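Local coordinates for protein 2-(acetamidomethylene)succinate hydrolase (Mesorhizobium loti, PDB 3KXP) that catalyses the last step of vitamin B6 breakdown, hydrolysing (E)-2-(acetamidomethylene)succinate to succinic semialdehyde, acetate, ammonia and carbon dioxide, at residues Arg146-Pro156 / Ser245-Lys256; Leu189-Leu200 / Ala216-Leu227. All coordinates share one frame; numbering follows the deposited sequence.

Contact 1 of 2, residues Arg146-Pro156 / Ser245-Lys256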
# COMPACT_ATOMS: atom_id res chain seq x y z
N ARG A 146 -1.49 -16.95 -3.76
CA ARG A 146 -2.41 -17.25 -4.85
C ARG A 146 -3.75 -17.70 -4.26
O ARG A 146 -4.81 -17.27 -4.71
CB ARG A 146 -1.82 -18.35 -5.74
CG ARG A 146 -2.75 -18.82 -6.84
CD ARG A 146 -3.60 -19.98 -6.36
NE ARG A 146 -3.50 -21.05 -7.34
CZ ARG A 146 -3.50 -22.34 -7.05
NH1 ARG A 146 -3.60 -22.76 -5.79
NH2 ARG A 146 -3.37 -23.22 -8.03
N ASN A 147 -3.70 -18.54 -3.24
CA ASN A 147 -4.91 -19.02 -2.60
C ASN A 147 -5.70 -17.90 -1.94
O ASN A 147 -6.92 -17.82 -2.10
CB ASN A 147 -4.59 -20.10 -1.56
CG ASN A 147 -4.04 -21.37 -2.19
OD1 ASN A 147 -4.22 -21.60 -3.39
ND2 ASN A 147 -3.39 -22.21 -1.39
N SER A 148 -5.01 -17.03 -1.20
CA SER A 148 -5.69 -15.94 -0.52
C SER A 148 -6.40 -14.96 -1.46
O SER A 148 -7.54 -14.58 -1.20
CB SER A 148 -4.72 -15.17 0.36
OG SER A 148 -4.28 -15.97 1.44
N VAL A 149 -5.75 -14.57 -2.55
CA VAL A 149 -6.38 -13.64 -3.48
C VAL A 149 -7.59 -14.29 -4.15
O VAL A 149 -8.60 -13.62 -4.39
CB VAL A 149 -5.37 -13.15 -4.53
CG1 VAL A 149 -6.06 -12.19 -5.51
CG2 VAL A 149 -4.20 -12.45 -3.84
N THR A 150 -7.49 -15.59 -4.44
CA THR A 150 -8.61 -16.30 -5.06
C THR A 150 -9.78 -16.32 -4.06
O THR A 150 -10.93 -16.09 -4.41
CB THR A 150 -8.23 -17.76 -5.41
OG1 THR A 150 -7.14 -17.75 -6.35
CG2 THR A 150 -9.41 -18.49 -6.04
N ALA A 151 -9.46 -16.58 -2.79
CA ALA A 151 -10.46 -16.63 -1.73
C ALA A 151 -11.15 -15.28 -1.56
O ALA A 151 -12.38 -15.21 -1.49
CB ALA A 151 -9.80 -17.06 -0.42
N ALA A 152 -10.36 -14.22 -1.47
CA ALA A 152 -10.87 -12.87 -1.30
C ALA A 152 -11.82 -12.45 -2.42
O ALA A 152 -12.83 -11.78 -2.18
CB ALA A 152 -9.71 -11.88 -1.21
N ALA A 153 -11.50 -12.85 -3.64
CA ALA A 153 -12.32 -12.52 -4.79
C ALA A 153 -13.61 -13.33 -4.83
O ALA A 153 -14.62 -12.89 -5.38
CB ALA A 153 -11.52 -12.74 -6.07
N LYS A 154 -13.58 -14.53 -4.25
CA LYS A 154 -14.76 -15.38 -4.25
C LYS A 154 -15.59 -15.22 -2.98
O LYS A 154 -16.80 -15.44 -3.00
CB LYS A 154 -14.35 -16.84 -4.44
CG LYS A 154 -15.52 -17.78 -4.66
CD LYS A 154 -15.06 -19.22 -4.87
CE LYS A 154 -16.25 -20.18 -4.94
NZ LYS A 154 -15.83 -21.62 -5.07
N TYR A 155 -14.96 -14.81 -1.89
CA TYR A 155 -15.65 -14.63 -0.61
C TYR A 155 -15.37 -13.26 0.02
O TYR A 155 -14.83 -13.18 1.13
CB TYR A 155 -15.24 -15.72 0.38
CG TYR A 155 -15.46 -17.12 -0.14
CD1 TYR A 155 -14.40 -17.89 -0.59
CD2 TYR A 155 -16.74 -17.66 -0.18
CE1 TYR A 155 -14.60 -19.17 -1.08
CE2 TYR A 155 -16.96 -18.94 -0.67
CZ TYR A 155 -15.88 -19.69 -1.11
OH TYR A 155 -16.11 -20.96 -1.61
N PRO A 156 -15.76 -12.18 -0.67
CA PRO A 156 -15.57 -10.80 -0.22
C PRO A 156 -15.84 -10.57 1.26
O PRO A 156 -15.01 -10.00 1.97
CB PRO A 156 -16.57 -10.03 -1.09
CG PRO A 156 -16.53 -10.79 -2.36
CD PRO A 156 -16.56 -12.23 -1.90
N SER A 245 -2.48 -22.23 -13.61
CA SER A 245 -3.76 -21.67 -14.04
C SER A 245 -3.78 -20.14 -14.06
O SER A 245 -3.05 -19.48 -13.33
CB SER A 245 -4.90 -22.21 -13.17
OG SER A 245 -4.69 -21.91 -11.81
N ASP A 246 -4.63 -19.61 -14.93
CA ASP A 246 -4.79 -18.18 -15.11
C ASP A 246 -5.27 -17.52 -13.82
O ASP A 246 -6.34 -17.83 -13.31
CB ASP A 246 -5.79 -17.92 -16.26
CG ASP A 246 -5.87 -16.46 -16.65
OD1 ASP A 246 -4.98 -15.67 -16.26
OD2 ASP A 246 -6.83 -16.10 -17.37
N LEU A 247 -4.45 -16.60 -13.31
CA LEU A 247 -4.75 -15.89 -12.08
C LEU A 247 -5.31 -14.48 -12.32
O LEU A 247 -5.63 -13.76 -11.38
CB LEU A 247 -3.48 -15.82 -11.22
CG LEU A 247 -3.64 -15.49 -9.74
CD1 LEU A 247 -4.64 -16.47 -9.10
CD2 LEU A 247 -2.29 -15.57 -9.05
N VAL A 248 -5.43 -14.11 -13.59
CA VAL A 248 -5.93 -12.78 -13.97
C VAL A 248 -7.32 -12.47 -13.42
O VAL A 248 -7.54 -11.41 -12.83
CB VAL A 248 -5.93 -12.61 -15.52
CG1 VAL A 248 -6.63 -11.32 -15.92
CG2 VAL A 248 -4.50 -12.59 -16.03
N PRO A 249 -8.29 -13.39 -13.60
CA PRO A 249 -9.65 -13.14 -13.09
C PRO A 249 -9.67 -12.82 -11.59
O PRO A 249 -10.37 -11.91 -11.15
CB PRO A 249 -10.37 -14.45 -13.40
CG PRO A 249 -9.70 -14.90 -14.67
CD PRO A 249 -8.24 -14.64 -14.37
N ALA A 250 -8.87 -13.55 -10.82
CA ALA A 250 -8.79 -13.34 -9.38
C ALA A 250 -8.26 -11.95 -9.01
O ALA A 250 -8.79 -11.30 -8.11
CB ALA A 250 -7.93 -14.42 -8.74
N TYR A 251 -7.21 -11.49 -9.67
CA TYR A 251 -6.71 -10.15 -9.36
C TYR A 251 -7.62 -9.08 -9.95
O TYR A 251 -7.81 -8.03 -9.36
CB TYR A 251 -5.28 -9.96 -9.87
CG TYR A 251 -4.20 -10.35 -8.88
CD1 TYR A 251 -3.89 -11.69 -8.66
CD2 TYR A 251 -3.48 -9.38 -8.19
CE1 TYR A 251 -2.87 -12.06 -7.78
CE2 TYR A 251 -2.46 -9.73 -7.31
CZ TYR A 251 -2.16 -11.07 -7.11
OH TYR A 251 -1.11 -11.41 -6.28
N ARG A 252 -8.18 -9.36 -11.11
CA ARG A 252 -9.08 -8.41 -11.75
C ARG A 252 -10.38 -8.21 -10.96
O ARG A 252 -10.90 -7.09 -10.88
CB ARG A 252 -9.43 -8.90 -13.15
CG ARG A 252 -10.42 -8.01 -13.91
CD ARG A 252 -11.02 -8.78 -15.08
NE ARG A 252 -11.76 -9.93 -14.58
CZ ARG A 252 -11.95 -11.06 -15.26
NH1 ARG A 252 -11.44 -11.19 -16.48
NH2 ARG A 252 -12.63 -12.06 -14.71
N ASP A 253 -10.90 -9.27 -10.35
CA ASP A 253 -12.18 -9.15 -9.64
C ASP A 253 -12.16 -8.95 -8.13
O ASP A 253 -13.20 -8.63 -7.55
CB ASP A 253 -13.07 -10.35 -9.99
CG ASP A 253 -13.14 -10.61 -11.50
OD1 ASP A 253 -13.17 -9.64 -12.28
OD2 ASP A 253 -13.18 -11.80 -11.89
N VAL A 254 -11.01 -9.11 -7.49
CA VAL A 254 -10.96 -8.94 -6.04
C VAL A 254 -11.38 -7.53 -5.64
O VAL A 254 -10.83 -6.54 -6.12
CB VAL A 254 -9.54 -9.28 -5.47
CG1 VAL A 254 -8.50 -8.30 -6.01
CG2 VAL A 254 -9.59 -9.24 -3.96
N THR A 255 -12.38 -7.44 -4.76
CA THR A 255 -12.89 -6.14 -4.33
C THR A 255 -12.34 -5.67 -2.99
O THR A 255 -12.59 -4.53 -2.58
CB THR A 255 -14.43 -6.16 -4.23
OG1 THR A 255 -14.83 -7.04 -3.18
CG2 THR A 255 -15.05 -6.64 -5.52
N LYS A 256 -11.60 -6.53 -2.30
CA LYS A 256 -11.03 -6.16 -1.01
C LYS A 256 -9.57 -5.73 -1.17
O LYS A 256 -8.91 -6.08 -2.15
CB LYS A 256 -11.13 -7.34 -0.03
CG LYS A 256 -12.53 -7.93 0.07
CD LYS A 256 -13.57 -6.85 0.29
CE LYS A 256 -13.48 -6.24 1.67
NZ LYS A 256 -14.26 -7.04 2.65
O HOH W 1 -2.84 -20.71 -10.18
O HOH W 2 -13.93 -9.52 -3.95
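With its CG1 anti to the backbone N (chi1 179°), V149 sends that methyl over one face of the Y251 ring, 4.1 Å from V149 CG1 to the Y251 ring centroid. In this CH-pi contact the valine runs across the ring rather than along it, its methyl displaced from the centre. V254 lays its CG2 3.8 Å from A152 CB. A153, with only a methyl, lets the chain at V254 come close, CA to CA 4.0 Å, and A153 CB rests 3.7 Å from A250 O. At the other end, L247 CD1 lies 3.8 Å from R146 CG, and one water accepts from R146 NE while donating to S245 OG, which is also hydrogen-bonded to G242 O. A second water donates to A152 O and accepts from T255 N, tying this carbonyl near the helix end to the facing loop. K256 curls through three bent torsions until its NZ meets P156 O at 3.1 Å, from above the carbonyl plane; the same amine is hydrogen-bonded to V159 O. With an alanine here, P156 O and V159 O would probably lose the donor they share, and a gap would open beside P156. The axes of segments 146-154 and 248-253 approach to 8.6 Å at 55°; V149, A153 and A250 fill the middle, and the polar links come from residues flanking helix 248-253. Helix 143-154 follows S142, the inferred nucleophile, in this alpha/beta hydrolase and rests V149 and A152 on strand 159-165, with helix 117-131 also against it, while Y251 reaches on to helix 271-280.

Contact 2 of 2, residues Leu189-Leu200 / Ala216-Leu227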
# COMPACT_ATOMS: atom_id res chain seq x y z
N LEU A 189 14.52 -39.96 1.64
CA LEU A 189 14.76 -40.38 3.02
C LEU A 189 16.03 -39.72 3.58
O LEU A 189 17.13 -40.07 3.17
CB LEU A 189 14.91 -41.90 3.08
CG LEU A 189 15.28 -42.54 4.42
CD1 LEU A 189 14.17 -42.30 5.44
CD2 LEU A 189 15.50 -44.04 4.21
N PHE A 190 15.86 -38.78 4.50
CA PHE A 190 17.01 -38.12 5.10
C PHE A 190 17.49 -38.92 6.30
O PHE A 190 16.68 -39.47 7.06
CB PHE A 190 16.66 -36.69 5.53
CG PHE A 190 16.26 -35.80 4.39
CD1 PHE A 190 14.92 -35.61 4.07
CD2 PHE A 190 17.23 -35.20 3.60
CE1 PHE A 190 14.55 -34.83 2.98
CE2 PHE A 190 16.87 -34.42 2.50
CZ PHE A 190 15.52 -34.23 2.20
N GLU A 191 18.80 -38.99 6.47
CA GLU A 191 19.41 -39.74 7.56
C GLU A 191 19.12 -39.16 8.94
O GLU A 191 18.86 -39.90 9.90
CB GLU A 191 20.92 -39.81 7.32
CG GLU A 191 21.76 -40.19 8.51
CD GLU A 191 23.23 -40.28 8.16
OE1 GLU A 191 23.75 -39.34 7.53
OE2 GLU A 191 23.86 -41.30 8.53
N ASP A 192 19.17 -37.84 9.04
CA ASP A 192 18.91 -37.15 10.30
C ASP A 192 18.64 -35.68 10.01
O ASP A 192 18.75 -35.24 8.86
CB ASP A 192 20.10 -37.31 11.25
CG ASP A 192 21.43 -36.95 10.60
OD1 ASP A 192 22.46 -37.54 11.01
OD2 ASP A 192 21.45 -36.09 9.69
N ILE A 193 18.28 -34.92 11.03
CA ILE A 193 17.96 -33.53 10.82
C ILE A 193 19.10 -32.75 10.18
O ILE A 193 18.87 -31.81 9.42
CB ILE A 193 17.49 -32.84 12.13
CG1 ILE A 193 16.78 -31.53 11.79
CG2 ILE A 193 18.66 -32.60 13.05
CD1 ILE A 193 16.14 -30.83 12.97
N LYS A 194 20.34 -33.15 10.46
CA LYS A 194 21.48 -32.45 9.88
C LYS A 194 21.44 -32.57 8.36
O LYS A 194 21.70 -31.60 7.63
CB LYS A 194 22.80 -33.02 10.42
CG LYS A 194 24.02 -32.37 9.78
CD LYS A 194 25.32 -32.72 10.49
CE LYS A 194 26.47 -31.88 9.93
NZ LYS A 194 27.76 -32.08 10.66
N ALA A 195 21.08 -33.75 7.87
CA ALA A 195 21.00 -33.98 6.43
C ALA A 195 19.86 -33.16 5.82
O ALA A 195 19.94 -32.74 4.67
CB ALA A 195 20.80 -35.47 6.14
N VAL A 196 18.81 -32.93 6.60
CA VAL A 196 17.66 -32.16 6.13
C VAL A 196 18.05 -30.70 5.95
O VAL A 196 17.68 -30.06 4.97
CB VAL A 196 16.47 -32.24 7.13
CG1 VAL A 196 15.33 -31.31 6.69
CG2 VAL A 196 15.96 -33.67 7.21
N GLU A 197 18.80 -30.16 6.91
CA GLU A 197 19.24 -28.78 6.85
C GLU A 197 20.23 -28.57 5.70
O GLU A 197 20.16 -27.56 4.99
CB GLU A 197 19.89 -28.37 8.16
CG GLU A 197 18.93 -28.38 9.32
CD GLU A 197 19.62 -28.14 10.63
OE1 GLU A 197 20.49 -28.95 11.00
OE2 GLU A 197 19.30 -27.13 11.28
N ALA A 198 21.14 -29.52 5.52
CA ALA A 198 22.11 -29.43 4.43
C ALA A 198 21.31 -29.35 3.13
O ALA A 198 21.57 -28.48 2.29
CB ALA A 198 23.00 -30.65 4.40
N TYR A 199 20.35 -30.24 2.98
CA TYR A 199 19.51 -30.26 1.79
C TYR A 199 18.79 -28.92 1.60
O TYR A 199 18.82 -28.34 0.51
CB TYR A 199 18.47 -31.37 1.87
CG TYR A 199 17.35 -31.17 0.87
CD1 TYR A 199 17.59 -31.25 -0.50
CD2 TYR A 199 16.07 -30.81 1.30
CE1 TYR A 199 16.58 -30.97 -1.43
CE2 TYR A 199 15.06 -30.53 0.38
CZ TYR A 199 15.32 -30.61 -0.97
OH TYR A 199 14.32 -30.30 -1.87
N LEU A 200 18.14 -28.44 2.65
CA LEU A 200 17.40 -27.19 2.58
C LEU A 200 18.31 -26.00 2.30
O LEU A 200 18.04 -25.23 1.39
CB LEU A 200 16.59 -26.99 3.87
CG LEU A 200 15.44 -27.99 4.08
CD1 LEU A 200 14.89 -27.87 5.49
CD2 LEU A 200 14.33 -27.76 3.04
N ALA A 216 13.27 -27.39 8.77
CA ALA A 216 13.82 -28.72 9.04
C ALA A 216 13.09 -29.45 10.18
O ALA A 216 12.79 -30.64 10.06
CB ALA A 216 15.31 -28.60 9.37
N GLU A 217 12.82 -28.75 11.27
CA GLU A 217 12.16 -29.37 12.40
C GLU A 217 10.66 -29.54 12.23
O GLU A 217 10.07 -30.40 12.86
CB GLU A 217 12.40 -28.55 13.68
CG GLU A 217 13.85 -28.25 13.98
CD GLU A 217 14.02 -27.53 15.31
OE1 GLU A 217 13.17 -26.68 15.64
OE2 GLU A 217 15.01 -27.82 16.02
N SER A 218 10.04 -28.72 11.39
CA SER A 218 8.59 -28.79 11.24
C SER A 218 8.01 -29.53 10.05
O SER A 218 6.91 -30.05 10.14
CB SER A 218 8.01 -27.37 11.25
OG SER A 218 8.47 -26.64 10.12
N GLY A 219 8.73 -29.59 8.94
CA GLY A 219 8.18 -30.25 7.78
C GLY A 219 8.65 -31.66 7.49
O GLY A 219 8.30 -32.24 6.47
N TYR A 220 9.44 -32.22 8.39
CA TYR A 220 9.95 -33.57 8.19
C TYR A 220 9.79 -34.38 9.48
O TYR A 220 10.15 -33.92 10.57
CB TYR A 220 11.42 -33.50 7.74
CG TYR A 220 11.61 -32.58 6.55
CD1 TYR A 220 11.50 -31.20 6.69
CD2 TYR A 220 11.73 -33.10 5.26
CE1 TYR A 220 11.49 -30.35 5.58
CE2 TYR A 220 11.72 -32.26 4.14
CZ TYR A 220 11.59 -30.89 4.31
OH TYR A 220 11.47 -30.06 3.21
N GLN A 221 9.23 -35.58 9.36
CA GLN A 221 9.01 -36.42 10.53
C GLN A 221 9.74 -37.75 10.49
O GLN A 221 9.97 -38.32 9.43
CB GLN A 221 7.51 -36.64 10.77
CG GLN A 221 6.71 -37.15 9.56
CD GLN A 221 6.72 -38.67 9.39
OE1 GLN A 221 6.41 -39.42 10.32
NE2 GLN A 221 7.06 -39.12 8.18
N PRO A 222 10.11 -38.26 11.67
CA PRO A 222 10.82 -39.54 11.80
C PRO A 222 10.01 -40.71 11.27
O PRO A 222 8.89 -40.96 11.70
CB PRO A 222 11.08 -39.63 13.30
CG PRO A 222 9.89 -38.94 13.88
CD PRO A 222 9.78 -37.72 13.00
N VAL A 223 10.60 -41.41 10.31
CA VAL A 223 9.96 -42.55 9.71
C VAL A 223 10.94 -43.72 9.83
O VAL A 223 12.00 -43.59 10.46
CB VAL A 223 9.62 -42.25 8.22
CG1 VAL A 223 10.72 -42.76 7.30
CG2 VAL A 223 8.27 -42.82 7.86
N ASP A 224 10.59 -44.85 9.25
CA ASP A 224 11.45 -46.02 9.31
C ASP A 224 12.80 -45.74 8.63
O ASP A 224 12.86 -45.55 7.41
CB ASP A 224 10.73 -47.19 8.63
CG ASP A 224 11.22 -48.53 9.11
OD1 ASP A 224 10.45 -49.51 8.96
OD2 ASP A 224 12.37 -48.62 9.61
N GLY A 225 13.88 -45.70 9.40
CA GLY A 225 15.20 -45.46 8.83
C GLY A 225 15.71 -44.03 8.79
O GLY A 225 16.88 -43.79 8.46
N GLY A 226 14.85 -43.07 9.11
CA GLY A 226 15.26 -41.67 9.09
C GLY A 226 14.10 -40.69 9.03
O GLY A 226 13.02 -40.97 9.55
N LEU A 227 14.32 -39.54 8.40
CA LEU A 227 13.27 -38.52 8.28
C LEU A 227 12.74 -38.40 6.86
O LEU A 227 13.46 -38.64 5.89
CB LEU A 227 13.80 -37.15 8.71
CG LEU A 227 14.29 -36.88 10.14
CD1 LEU A 227 13.15 -37.11 11.11
CD2 LEU A 227 15.46 -37.78 10.46
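L227 N donates to F190 O at 2.7 Å in a nearly straight bond, 165° at the hydrogen, and F190 N returns one to L227 O at 2.8 Å. These two bonds make a single antiparallel hydrogen-bonded bridge, which fastens the loop before helix 193-203 to the second strand of a small hairpin. F190 O also receives a CA-H...O contact from G226, where a side chain would clash with that oxygen. In L227, chi1 -63° sets CG anti to the carbonyl carbon and chi2 -61° then swings CD2 to 3.5 Å from D192 CA, just where the helix starts; D192 OD2 caps that start, accepting from A195 N. On the helix side, V196 CG1 sits over one face of the Y220 ring, 4.0 Å from the ring centroid, and F190 CE1 comes to 4.0 Å from Y220 CE2 with the ring planes nearly perpendicular. The A216 methyl is a knob in a hole formed by I193, V196, E197 and L200, 3.6 Å from E197 CG. Beside it, I193 CD1 meets E217 CG. The carboxylates of E197 and E217 both form salt bridges with R213, which probably offsets the repulsion between these two like charges. The chemistry is thus divided: two backbone bonds fix the hairpin's register against the loop, apolar packing joins helix, hairpin and A216, and a shared arginine, R213, links the two glutamates.

Contacts 1 and 2 show how one alpha/beta hydrolase chain separates its central sheet from a peripheral excursion. Their centres are 36 Å apart, on opposite sides of the chain's centre, and their nearest atoms are about 17 Å apart. Along the chain, both segments of contact 2 fall between those of contact 1. The chain leaves strand 159-165, passes through helices 173-182, 193-203 and 209-218, the hairpin and helix 233-242, and returns by helix 248-253 to strand 258-263, which neighbours 159-165 in the sheet. Contact 1 therefore packs helices beside the central sheet, whereas contact 2 organises an outlying part with its own two-stranded sheet, consistent with the cap that many hydrolases of this fold carry.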